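Local coordinates for protein aldehyde dehydrogenase (PDB 3K9D) that probably oxidises aldehydes with NAD or NADP as electron acceptor, at residues 6-17 and 174-185; 187-198 and 206-217. All blocks are in the same frame, centred on the assembly; numbering follows the deposited sequence.

Contact 1. Residues 6-17 and 174-185; sequences KDLRSIQEVRNL and CMTVPTIQGTDQ
Glu13 meets Thr176 through its carboxylate, where helix 6-17 faces the loop before helix 180-185. Glu13 OE2 takes two bonds from one residue: Thr176 N comes in at 3.0 Å on the syn lone pair, while Thr176 OG1, 2.9 Å from OE2, arrives from above the carboxylate plane. The Glu13 chain reaches this turn by leaving the helix with CG anti to the backbone N (chi1 -158°) and staying extended.

A second polar cluster forms around Ser10. Its OG is hydrogen-bonded to Thr179 OG1 at 2.8 Å, and that same threonine oxygen accepts from Gly182 N at 2.7 Å as the N-cap of helix 180-185. A water sits against Ser10 OG, Glu13 OE1 and Val177 O, joining the two clusters. Farther along, Arg15 NE donates to Gln185 OE1 at 2.9 Å, the oxygen lying in the guanidinium plane but the donor standing well above the amide plane.

Apolar contacts lie between these clusters. Gly182 has no side chain where Ser10 OG comes against its CA, which lets the helices, inclined by 25°, close to 4.5 Å between Ile11 CA and Gly182 CA. Val14 CG2 rests on Met175 CG, and the Lys6 stem covers Val177 CG1.

Helix 6-17 thus grips both a helix start and the turn before it, and the nearby amide and hydroxyl donors probably stabilise Glu13 as a carboxylate.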
loop_
_atom_site.group_PDB
_atom_site.type_symbol
_atom_site.label_atom_id
_atom_site.label_comp_id
_atom_site.label_asym_id
_atom_site.label_seq_id
_atom_site.Cartn_x
_atom_site.Cartn_y
_atom_site.Cartn_z
ATOM N N LYS A 6 -24.505 23.703 6.368
ATOM C CA LYS A 6 -23.138 23.472 6.814
ATOM C C LYS A 6 -22.477 22.318 6.080
ATOM O O LYS A 6 -21.301 22.404 5.717
ATOM C CB LYS A 6 -23.109 23.222 8.329
ATOM C CG LYS A 6 -21.738 23.432 8.945
ATOM C CD LYS A 6 -21.725 23.226 10.455
ATOM C CE LYS A 6 -21.388 21.794 10.832
ATOM N NZ LYS A 6 -20.742 21.709 12.169
ATOM N N ASP A 7 -23.238 21.245 5.866
ATOM C CA ASP A 7 -22.724 20.052 5.198
ATOM C C ASP A 7 -22.375 20.313 3.720
ATOM O O ASP A 7 -21.327 19.889 3.244
ATOM C CB ASP A 7 -23.678 18.848 5.381
ATOM C CG ASP A 7 -25.102 19.089 4.836
ATOM O OD1 ASP A 7 -25.626 20.227 4.868
ATOM O OD2 ASP A 7 -25.718 18.097 4.393
ATOM N N LEU A 8 -23.226 21.073 3.040
ATOM C CA LEU A 8 -23.043 21.397 1.624
ATOM C C LEU A 8 -21.972 22.457 1.387
ATOM O O LEU A 8 -21.245 22.375 0.394
ATOM C CB LEU A 8 -24.366 21.819 0.996
ATOM C CG LEU A 8 -25.528 20.818 1.109
ATOM C CD1 LEU A 8 -26.804 21.456 0.646
ATOM C CD2 LEU A 8 -25.271 19.495 0.376
ATOM N N ARG A 9 -21.887 23.449 2.279
ATOM C CA ARG A 9 -20.746 24.385 2.289
ATOM C C ARG A 9 -19.418 23.643 2.481
ATOM O O ARG A 9 -18.435 23.950 1.812
ATOM C CB ARG A 9 -20.901 25.455 3.377
ATOM C CG ARG A 9 -21.930 26.535 3.086
ATOM C CD ARG A 9 -21.805 27.677 4.103
ATOM N NE ARG A 9 -22.353 27.357 5.427
ATOM C CZ ARG A 9 -21.637 27.048 6.510
ATOM N NH1 ARG A 9 -20.308 26.993 6.467
ATOM N NH2 ARG A 9 -22.263 26.784 7.648
ATOM N N SER A 10 -19.410 22.661 3.385
ATOM C CA SER A 10 -18.225 21.851 3.668
ATOM C C SER A 10 -17.783 20.945 2.507
ATOM O O SER A 10 -16.593 20.911 2.196
ATOM C CB SER A 10 -18.412 21.048 4.953
ATOM O OG SER A 10 -17.343 20.139 5.176
ATOM N N ILE A 11 -18.730 20.222 1.891
ATOM C CA ILE A 11 -18.477 19.475 0.653
ATOM C C ILE A 11 -17.888 20.383 -0.444
ATOM O O ILE A 11 -16.845 20.060 -1.049
ATOM C CB ILE A 11 -19.764 18.794 0.112
ATOM C CG1 ILE A 11 -20.230 17.699 1.065
ATOM C CG2 ILE A 11 -19.515 18.177 -1.268
ATOM C CD1 ILE A 11 -21.711 17.344 0.950
ATOM N N GLN A 12 -18.555 21.512 -0.683
ATOM C CA GLN A 12 -18.075 22.503 -1.647
ATOM C C GLN A 12 -16.632 22.913 -1.362
ATOM O O GLN A 12 -15.805 22.944 -2.275
ATOM C CB GLN A 12 -18.967 23.746 -1.654
ATOM C CG GLN A 12 -18.629 24.745 -2.780
ATOM C CD GLN A 12 -19.034 24.237 -4.155
ATOM O OE1 GLN A 12 -20.185 24.384 -4.557
ATOM N NE2 GLN A 12 -18.091 23.643 -4.880
ATOM N N GLU A 13 -16.328 23.167 -0.088
ATOM C CA GLU A 13 -15.002 23.631 0.311
ATOM C C GLU A 13 -13.932 22.620 -0.043
ATOM O O GLU A 13 -12.906 22.964 -0.606
ATOM C CB GLU A 13 -14.961 23.914 1.804
ATOM C CG GLU A 13 -13.839 24.858 2.188
ATOM C CD GLU A 13 -13.430 24.729 3.638
ATOM O OE1 GLU A 13 -14.155 24.076 4.428
ATOM O OE2 GLU A 13 -12.372 25.288 3.981
ATOM N N VAL A 14 -14.203 21.364 0.291
ATOM C CA VAL A 14 -13.304 20.245 0.049
ATOM C C VAL A 14 -12.971 20.041 -1.448
ATOM O O VAL A 14 -11.807 19.869 -1.810
ATOM C CB VAL A 14 -13.894 18.982 0.708
ATOM C CG1 VAL A 14 -13.202 17.749 0.237
ATOM C CG2 VAL A 14 -13.790 19.110 2.223
ATOM N N ARG A 15 -13.988 20.080 -2.302
ATOM C CA ARG A 15 -13.791 20.093 -3.760
ATOM C C ARG A 15 -12.939 21.285 -4.257
ATOM O O ARG A 15 -12.098 21.107 -5.128
ATOM C CB ARG A 15 -15.139 20.087 -4.477
ATOM C CG ARG A 15 -16.019 18.880 -4.168
ATOM C CD ARG A 15 -17.275 18.929 -5.010
ATOM N NE ARG A 15 -18.305 17.992 -4.575
ATOM C CZ ARG A 15 -19.561 17.992 -5.030
ATOM N NH1 ARG A 15 -19.956 18.896 -5.910
ATOM N NH2 ARG A 15 -20.435 17.091 -4.592
ATOM N N ASN A 16 -13.138 22.473 -3.686
ATOM C CA ASN A 16 -12.304 23.645 -4.017
ATOM C C ASN A 16 -10.855 23.442 -3.571
ATOM O O ASN A 16 -9.926 23.656 -4.342
ATOM C CB ASN A 16 -12.868 24.933 -3.401
ATOM C CG ASN A 16 -14.241 25.297 -3.940
ATOM O OD1 ASN A 16 -14.599 24.944 -5.060
ATOM N ND2 ASN A 16 -15.013 26.016 -3.138
ATOM N N LEU A 17 -10.691 23.006 -2.327
ATOM C CA LEU A 17 -9.386 22.695 -1.741
ATOM C C LEU A 17 -8.597 21.617 -2.490
ATOM O O LEU A 17 -7.399 21.757 -2.695
ATOM C CB LEU A 17 -9.560 22.296 -0.260
ATOM C CG LEU A 17 -10.015 23.404 0.704
ATOM C CD1 LEU A 17 -10.308 22.832 2.080
ATOM C CD2 LEU A 17 -8.995 24.509 0.795
ATOM N N CYS A 174 -6.370 23.206 4.540
ATOM C CA CYS A 174 -7.119 22.549 5.593
ATOM C C CYS A 174 -8.575 22.944 5.465
ATOM O O CYS A 174 -8.868 24.119 5.213
ATOM C CB CYS A 174 -6.580 23.014 6.959
ATOM S SG CYS A 174 -7.202 22.144 8.422
ATOM N N MET A 175 -9.474 21.966 5.617
ATOM C CA MET A 175 -10.910 22.230 5.800
ATOM C C MET A 175 -11.117 23.170 6.993
ATOM O O MET A 175 -10.539 22.964 8.068
ATOM C CB MET A 175 -11.674 20.926 6.067
ATOM C CG MET A 175 -11.535 19.843 4.990
ATOM S SD MET A 175 -12.111 18.231 5.529
ATOM C CE MET A 175 -13.756 18.670 6.088
ATOM N N THR A 176 -11.942 24.196 6.795
ATOM C CA THR A 176 -12.209 25.194 7.825
ATOM C C THR A 176 -13.516 24.902 8.553
ATOM O O THR A 176 -13.766 25.439 9.640
ATOM C CB THR A 176 -12.238 26.617 7.239
ATOM O OG1 THR A 176 -13.296 26.721 6.275
ATOM C CG2 THR A 176 -10.906 26.939 6.574
ATOM N N VAL A 177 -14.336 24.053 7.927
ATOM C CA VAL A 177 -15.615 23.580 8.462
ATOM C C VAL A 177 -15.591 22.036 8.561
ATOM O O VAL A 177 -15.799 21.338 7.552
ATOM C CB VAL A 177 -16.811 24.020 7.555
ATOM C CG1 VAL A 177 -18.141 23.596 8.171
ATOM C CG2 VAL A 177 -16.802 25.521 7.292
ATOM N N PRO A 178 -15.339 21.495 9.770
ATOM C CA PRO A 178 -15.278 20.043 9.931
ATOM C C PRO A 178 -16.663 19.413 9.892
ATOM O O PRO A 178 -17.506 19.729 10.728
ATOM C CB PRO A 178 -14.651 19.849 11.325
ATOM C CG PRO A 178 -14.336 21.192 11.841
ATOM C CD PRO A 178 -15.110 22.195 11.045
ATOM N N THR A 179 -16.904 18.565 8.893
ATOM C CA THR A 179 -18.118 17.751 8.844
ATOM C C THR A 179 -17.723 16.345 8.435
ATOM O O THR A 179 -16.691 16.149 7.777
ATOM C CB THR A 179 -19.232 18.305 7.880
ATOM O OG1 THR A 179 -18.841 18.173 6.508
ATOM C CG2 THR A 179 -19.574 19.762 8.168
ATOM N N ILE A 180 -18.529 15.364 8.830
ATOM C CA ILE A 180 -18.333 13.995 8.356
ATOM C C ILE A 180 -18.625 13.888 6.836
ATOM O O ILE A 180 -18.035 13.053 6.151
ATOM C CB ILE A 180 -19.138 12.939 9.172
ATOM C CG1 ILE A 180 -20.648 13.052 8.929
ATOM C CG2 ILE A 180 -18.811 13.036 10.668
ATOM C CD1 ILE A 180 -21.348 11.698 8.788
ATOM N N GLN A 181 -19.512 14.748 6.330
ATOM C CA GLN A 181 -19.855 14.788 4.899
ATOM C C GLN A 181 -18.696 15.379 4.095
ATOM O O GLN A 181 -18.453 14.982 2.959
ATOM C CB GLN A 181 -21.117 15.628 4.651
ATOM C CG GLN A 181 -22.442 15.022 5.160
ATOM C CD GLN A 181 -22.854 15.530 6.541
ATOM O OE1 GLN A 181 -22.149 16.313 7.171
ATOM N NE2 GLN A 181 -23.997 15.071 7.014
ATOM N N GLY A 182 -17.990 16.335 4.697
ATOM C CA GLY A 182 -16.838 16.965 4.060
ATOM C C GLY A 182 -15.626 16.061 4.019
ATOM O O GLY A 182 -14.914 16.019 3.019
ATOM N N THR A 183 -15.390 15.345 5.112
ATOM C CA THR A 183 -14.273 14.402 5.217
ATOM C C THR A 183 -14.511 13.156 4.347
ATOM O O THR A 183 -13.561 12.573 3.821
ATOM C CB THR A 183 -14.025 13.983 6.682
ATOM O OG1 THR A 183 -13.673 15.140 7.457
ATOM C CG2 THR A 183 -12.897 12.963 6.767
ATOM N N ASP A 184 -15.772 12.755 4.208
ATOM C CA ASP A 184 -16.144 11.695 3.250
ATOM C C ASP A 184 -15.812 12.093 1.808
ATOM O O ASP A 184 -15.331 11.270 1.027
ATOM C CB ASP A 184 -17.634 11.365 3.333
ATOM C CG ASP A 184 -18.016 10.188 2.439
ATOM O OD1 ASP A 184 -17.585 9.060 2.742
ATOM O OD2 ASP A 184 -18.732 10.393 1.439
ATOM N N GLN A 185 -16.088 13.348 1.470
ATOM C CA GLN A 185 -15.805 13.887 0.142
ATOM C C GLN A 185 -14.296 13.935 -0.089
ATOM O O GLN A 185 -13.824 13.566 -1.162
ATOM C CB GLN A 185 -16.460 15.273 -0.059
ATOM C CG GLN A 185 -16.135 15.992 -1.388
ATOM C CD GLN A 185 -16.590 15.229 -2.649
ATOM O OE1 GLN A 185 -17.632 15.519 -3.207
ATOM N NE2 GLN A 185 -15.793 14.267 -3.096
HETATM O O HOH W 1 -15.037 21.679 4.810
#

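Contact 2. Residues 187-198 and 206-217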
loop_
_atom_site.group_PDB
_atom_site.type_symbol
_atom_site.label_atom_id
_atom_site.label_comp_id
_atom_site.label_asym_id
_atom_site.label_seq_id
_atom_site.Cartn_x
_atom_site.Cartn_y
_atom_site.Cartn_z
ATOM N N MET A 187 -11.996 11.988 1.260
ATOM C CA MET A 187 -11.490 10.643 1.114
ATOM C C MET A 187 -11.919 10.029 -0.229
ATOM O O MET A 187 -11.115 9.364 -0.867
ATOM C CB MET A 187 -11.948 9.736 2.280
ATOM C CG MET A 187 -11.328 10.047 3.656
ATOM S SD MET A 187 -11.802 8.863 4.947
ATOM C CE MET A 187 -13.586 8.964 4.868
ATOM N N LYS A 188 -13.178 10.237 -0.626
ATOM C CA LYS A 188 -13.751 9.593 -1.841
ATOM C C LYS A 188 -13.376 10.238 -3.177
ATOM O O LYS A 188 -13.418 9.572 -4.216
ATOM C CB LYS A 188 -15.281 9.462 -1.749
ATOM C CG LYS A 188 -15.763 8.330 -0.827
ATOM C CD LYS A 188 -17.287 8.231 -0.783
ATOM C CE LYS A 188 -17.772 7.105 0.140
ATOM N NZ LYS A 188 -17.676 5.737 -0.457
ATOM N N HIS A 189 -13.016 11.521 -3.153
ATOM C CA HIS A 189 -12.697 12.278 -4.372
ATOM C C HIS A 189 -11.683 11.607 -5.297
ATOM O O HIS A 189 -10.710 11.011 -4.842
ATOM C CB HIS A 189 -12.196 13.676 -4.026
ATOM C CG HIS A 189 -12.552 14.706 -5.049
ATOM N ND1 HIS A 189 -11.810 14.912 -6.193
ATOM C CD2 HIS A 189 -13.587 15.576 -5.113
ATOM C CE1 HIS A 189 -12.363 15.874 -6.909
ATOM N NE2 HIS A 189 -13.444 16.293 -6.277
ATOM N N LYS A 190 -11.942 11.717 -6.598
ATOM C CA LYS A 190 -11.106 11.154 -7.657
ATOM C C LYS A 190 -9.683 11.747 -7.690
ATOM O O LYS A 190 -8.703 11.041 -7.960
ATOM C CB LYS A 190 -11.814 11.377 -9.001
ATOM C CG LYS A 190 -11.159 10.720 -10.198
ATOM C CD LYS A 190 -11.499 11.468 -11.485
ATOM C CE LYS A 190 -10.295 11.528 -12.418
ATOM N NZ LYS A 190 -9.681 10.181 -12.642
ATOM N N ASP A 191 -9.580 13.041 -7.389
ATOM C CA ASP A 191 -8.305 13.758 -7.423
ATOM C C ASP A 191 -7.434 13.604 -6.165
ATOM O O ASP A 191 -6.223 13.914 -6.179
ATOM C CB ASP A 191 -8.548 15.216 -7.820
ATOM C CG ASP A 191 -9.060 15.332 -9.230
ATOM O OD1 ASP A 191 -8.607 14.523 -10.065
ATOM O OD2 ASP A 191 -9.906 16.209 -9.516
ATOM N N THR A 192 -8.053 13.084 -5.101
ATOM C CA THR A 192 -7.337 12.594 -3.922
ATOM C C THR A 192 -6.597 11.292 -4.241
ATOM O O THR A 192 -7.220 10.285 -4.596
ATOM C CB THR A 192 -8.314 12.382 -2.746
ATOM O OG1 THR A 192 -8.998 13.617 -2.482
ATOM C CG2 THR A 192 -7.574 11.914 -1.484
ATOM N N ALA A 193 -5.270 11.310 -4.092
ATOM C CA ALA A 193 -4.423 10.185 -4.506
ATOM C C ALA A 193 -4.174 9.147 -3.417
ATOM O O ALA A 193 -3.940 7.953 -3.703
ATOM C CB ALA A 193 -3.109 10.699 -5.020
ATOM N N VAL A 194 -4.209 9.610 -2.173
ATOM C CA VAL A 194 -3.887 8.771 -1.029
ATOM C C VAL A 194 -4.504 9.364 0.237
ATOM O O VAL A 194 -4.736 10.571 0.320
ATOM C CB VAL A 194 -2.342 8.545 -0.882
ATOM C CG1 VAL A 194 -1.657 9.771 -0.275
ATOM C CG2 VAL A 194 -2.018 7.259 -0.083
ATOM N N ILE A 195 -4.802 8.498 1.203
ATOM C CA ILE A 195 -5.258 8.946 2.514
ATOM C C ILE A 195 -4.248 8.528 3.570
ATOM O O ILE A 195 -3.932 7.341 3.686
ATOM C CB ILE A 195 -6.663 8.372 2.885
ATOM C CG1 ILE A 195 -7.675 8.682 1.788
ATOM C CG2 ILE A 195 -7.146 8.930 4.247
ATOM C CD1 ILE A 195 -8.815 7.725 1.723
ATOM N N LEU A 196 -3.741 9.510 4.326
ATOM C CA LEU A 196 -3.071 9.236 5.604
ATOM C C LEU A 196 -4.106 9.274 6.720
ATOM O O LEU A 196 -4.575 10.338 7.136
ATOM C CB LEU A 196 -1.936 10.211 5.883
ATOM C CG LEU A 196 -0.770 10.185 4.893
ATOM C CD1 LEU A 196 0.234 11.307 5.165
ATOM C CD2 LEU A 196 -0.107 8.839 4.948
ATOM N N ALA A 197 -4.461 8.087 7.180
ATOM C CA ALA A 197 -5.623 7.895 8.027
ATOM C C ALA A 197 -5.183 7.748 9.479
ATOM O O ALA A 197 -5.031 6.637 9.976
ATOM C CB ALA A 197 -6.402 6.663 7.565
ATOM N N THR A 198 -4.963 8.881 10.140
ATOM C CA THR A 198 -4.605 8.895 11.561
ATOM C C THR A 198 -5.844 9.225 12.408
ATOM O O THR A 198 -6.389 10.335 12.344
ATOM C CB THR A 198 -3.452 9.881 11.849
ATOM O OG1 THR A 198 -2.383 9.648 10.923
ATOM C CG2 THR A 198 -2.924 9.709 13.272
ATOM N N ALA A 206 -13.186 3.468 7.429
ATOM C CA ALA A 206 -13.820 4.363 6.453
ATOM C C ALA A 206 -12.898 4.672 5.282
ATOM O O ALA A 206 -13.356 4.768 4.143
ATOM C CB ALA A 206 -14.293 5.673 7.109
ATOM N N ALA A 207 -11.609 4.832 5.583
ATOM C CA ALA A 207 -10.586 5.160 4.592
ATOM C C ALA A 207 -10.363 4.002 3.615
ATOM O O ALA A 207 -10.177 4.213 2.413
ATOM C CB ALA A 207 -9.282 5.529 5.282
ATOM N N TYR A 208 -10.397 2.778 4.132
ATOM C CA TYR A 208 -10.238 1.606 3.273
ATOM C C TYR A 208 -11.517 1.206 2.538
ATOM O O TYR A 208 -11.508 0.282 1.710
ATOM C CB TYR A 208 -9.639 0.428 4.047
ATOM C CG TYR A 208 -8.151 0.568 4.239
ATOM C CD1 TYR A 208 -7.261 0.293 3.196
ATOM C CD2 TYR A 208 -7.632 0.996 5.463
ATOM C CE1 TYR A 208 -5.877 0.430 3.377
ATOM C CE2 TYR A 208 -6.265 1.145 5.656
ATOM C CZ TYR A 208 -5.393 0.859 4.619
ATOM O OH TYR A 208 -4.043 1.017 4.834
ATOM N N SER A 209 -12.604 1.923 2.824
ATOM C CA SER A 209 -13.876 1.740 2.137
ATOM C C SER A 209 -14.207 2.892 1.174
ATOM O O SER A 209 -15.280 2.910 0.573
ATOM C CB SER A 209 -14.991 1.568 3.164
ATOM O OG SER A 209 -14.649 0.537 4.079
ATOM N N SER A 210 -13.267 3.820 1.018
ATOM C CA SER A 210 -13.467 5.075 0.276
ATOM C C SER A 210 -13.339 4.973 -1.254
ATOM O O SER A 210 -13.824 5.856 -1.988
ATOM C CB SER A 210 -12.473 6.120 0.777
ATOM O OG SER A 210 -11.139 5.745 0.464
ATOM N N GLY A 211 -12.674 3.919 -1.731
ATOM C CA GLY A 211 -12.324 3.812 -3.148
ATOM C C GLY A 211 -10.973 4.415 -3.484
ATOM O O GLY A 211 -10.498 4.281 -4.605
ATOM N N THR A 212 -10.365 5.091 -2.506
ATOM C CA THR A 212 -9.054 5.748 -2.641
ATOM C C THR A 212 -8.040 4.949 -1.851
ATOM O O THR A 212 -8.374 4.470 -0.761
ATOM C CB THR A 212 -9.110 7.201 -2.080
ATOM O OG1 THR A 212 -10.080 7.956 -2.815
ATOM C CG2 THR A 212 -7.763 7.923 -2.148
ATOM N N PRO A 213 -6.808 4.777 -2.389
ATOM C CA PRO A 213 -5.711 4.173 -1.614
ATOM C C PRO A 213 -5.541 4.812 -0.241
ATOM O O PRO A 213 -5.484 6.030 -0.131
ATOM C CB PRO A 213 -4.482 4.456 -2.471
ATOM C CG PRO A 213 -5.013 4.479 -3.868
ATOM C CD PRO A 213 -6.392 5.082 -3.773
ATOM N N ALA A 214 -5.482 3.979 0.790
ATOM C CA ALA A 214 -5.333 4.450 2.162
ATOM C C ALA A 214 -4.133 3.839 2.854
ATOM O O ALA A 214 -3.680 2.747 2.529
ATOM C CB ALA A 214 -6.593 4.157 2.965
ATOM N N ILE A 215 -3.603 4.576 3.813
ATOM C CA ILE A 215 -2.696 3.992 4.769
ATOM C C ILE A 215 -3.161 4.335 6.172
ATOM O O ILE A 215 -3.228 5.501 6.569
ATOM C CB ILE A 215 -1.202 4.293 4.462
ATOM C CG1 ILE A 215 -0.367 4.257 5.743
ATOM C CG2 ILE A 215 -1.037 5.566 3.633
ATOM C CD1 ILE A 215 1.009 4.710 5.511
ATOM N N GLY A 216 -3.512 3.284 6.902
ATOM C CA GLY A 216 -4.148 3.416 8.195
ATOM C C GLY A 216 -3.260 3.122 9.379
ATOM O O GLY A 216 -2.183 2.538 9.252
ATOM N N VAL A 217 -3.724 3.552 10.542
ATOM C CA VAL A 217 -3.079 3.218 11.806
ATOM C C VAL A 217 -3.991 2.221 12.512
ATOM O O VAL A 217 -5.075 1.905 12.014
ATOM C CB VAL A 217 -2.837 4.486 12.666
ATOM C CG1 VAL A 217 -1.977 5.505 11.899
ATOM C CG2 VAL A 217 -4.162 5.117 13.101
HETATM O O HOH W 2 -9.089 8.875 -5.312
#
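Strands 192-197 and 214-216 run parallel, their axes 12° apart, with Ile195, Leu196 and Ala197 in register with Ala214, Ile215 and Gly216. Ile195 N donates to Pro213 O, Ile215 N to Ile195 O at 2.8 Å and Ala197 N to Ile215 O; a weak bond from Val217 N to Ala197 O ends the ladder.

On one face Leu196 and Ile215 run alongside each other in the same direction, with Leu196 CD2 3.6 Å from Ile215 CG2; Ile434 packs on both. On the other face Ala207 CB sits over Ala197 CB at 3.8 Å and also meets Ile195 CG2. The Ile195 CD1 branch runs on to Ser210 OG.

Strand 192-197, helix 201-207 and strand 214-216 make a beta-alpha-beta unit, and Ala207 is where the end of its helix packs on its first strand. Strand 102-116 pairs with the other edge of 192-197, placing the unit in the mixed sheet.

The turn back from the helix is held by hydroxyls. Ser210 OG donates to Ala207 O at 2.7 Å and accepts from Thr212 N, an ST turn. Thr212 OG1 donates to Met187 O at 2.6 Å, nearly head-on to the carbonyl; with OG1 beside the backbone N (chi1 -60°), CG2 is left to pack against Thr192 O. A water that donates to Thr212 OG1 also lies against His189 O.

Met187 SD leans on Ala207 CA at 3.9 Å. The Tyr208 ring lays one face on Ala214 CB, its OH accepts from Gly216 N at 3.1 Å, and Pro213 of the second subunit packs against this tyrosine.

How the contacts relate
From the N terminus, helix 6-28 comes first, and contact 1 closes a long loop when the chain returns to it 157 residues later, at the end of strand 172-174. Contact 2 opens only afterwards and closes a short loop of seven residues, so the two follow in series and neither nests nor crosses. Helix 180-188 is shared: residues 180-185 belong to contact 1, and its last two residues to contact 2. The contact centres lie 15 Å apart, and Arg15 CG touches His189 CD2 at 4.2 Å. Together they tie the N-terminal helix, through helix 180-188, to strands 192-197 and 214-216 of the mixed sheet; contact 2 also reaches the second subunit.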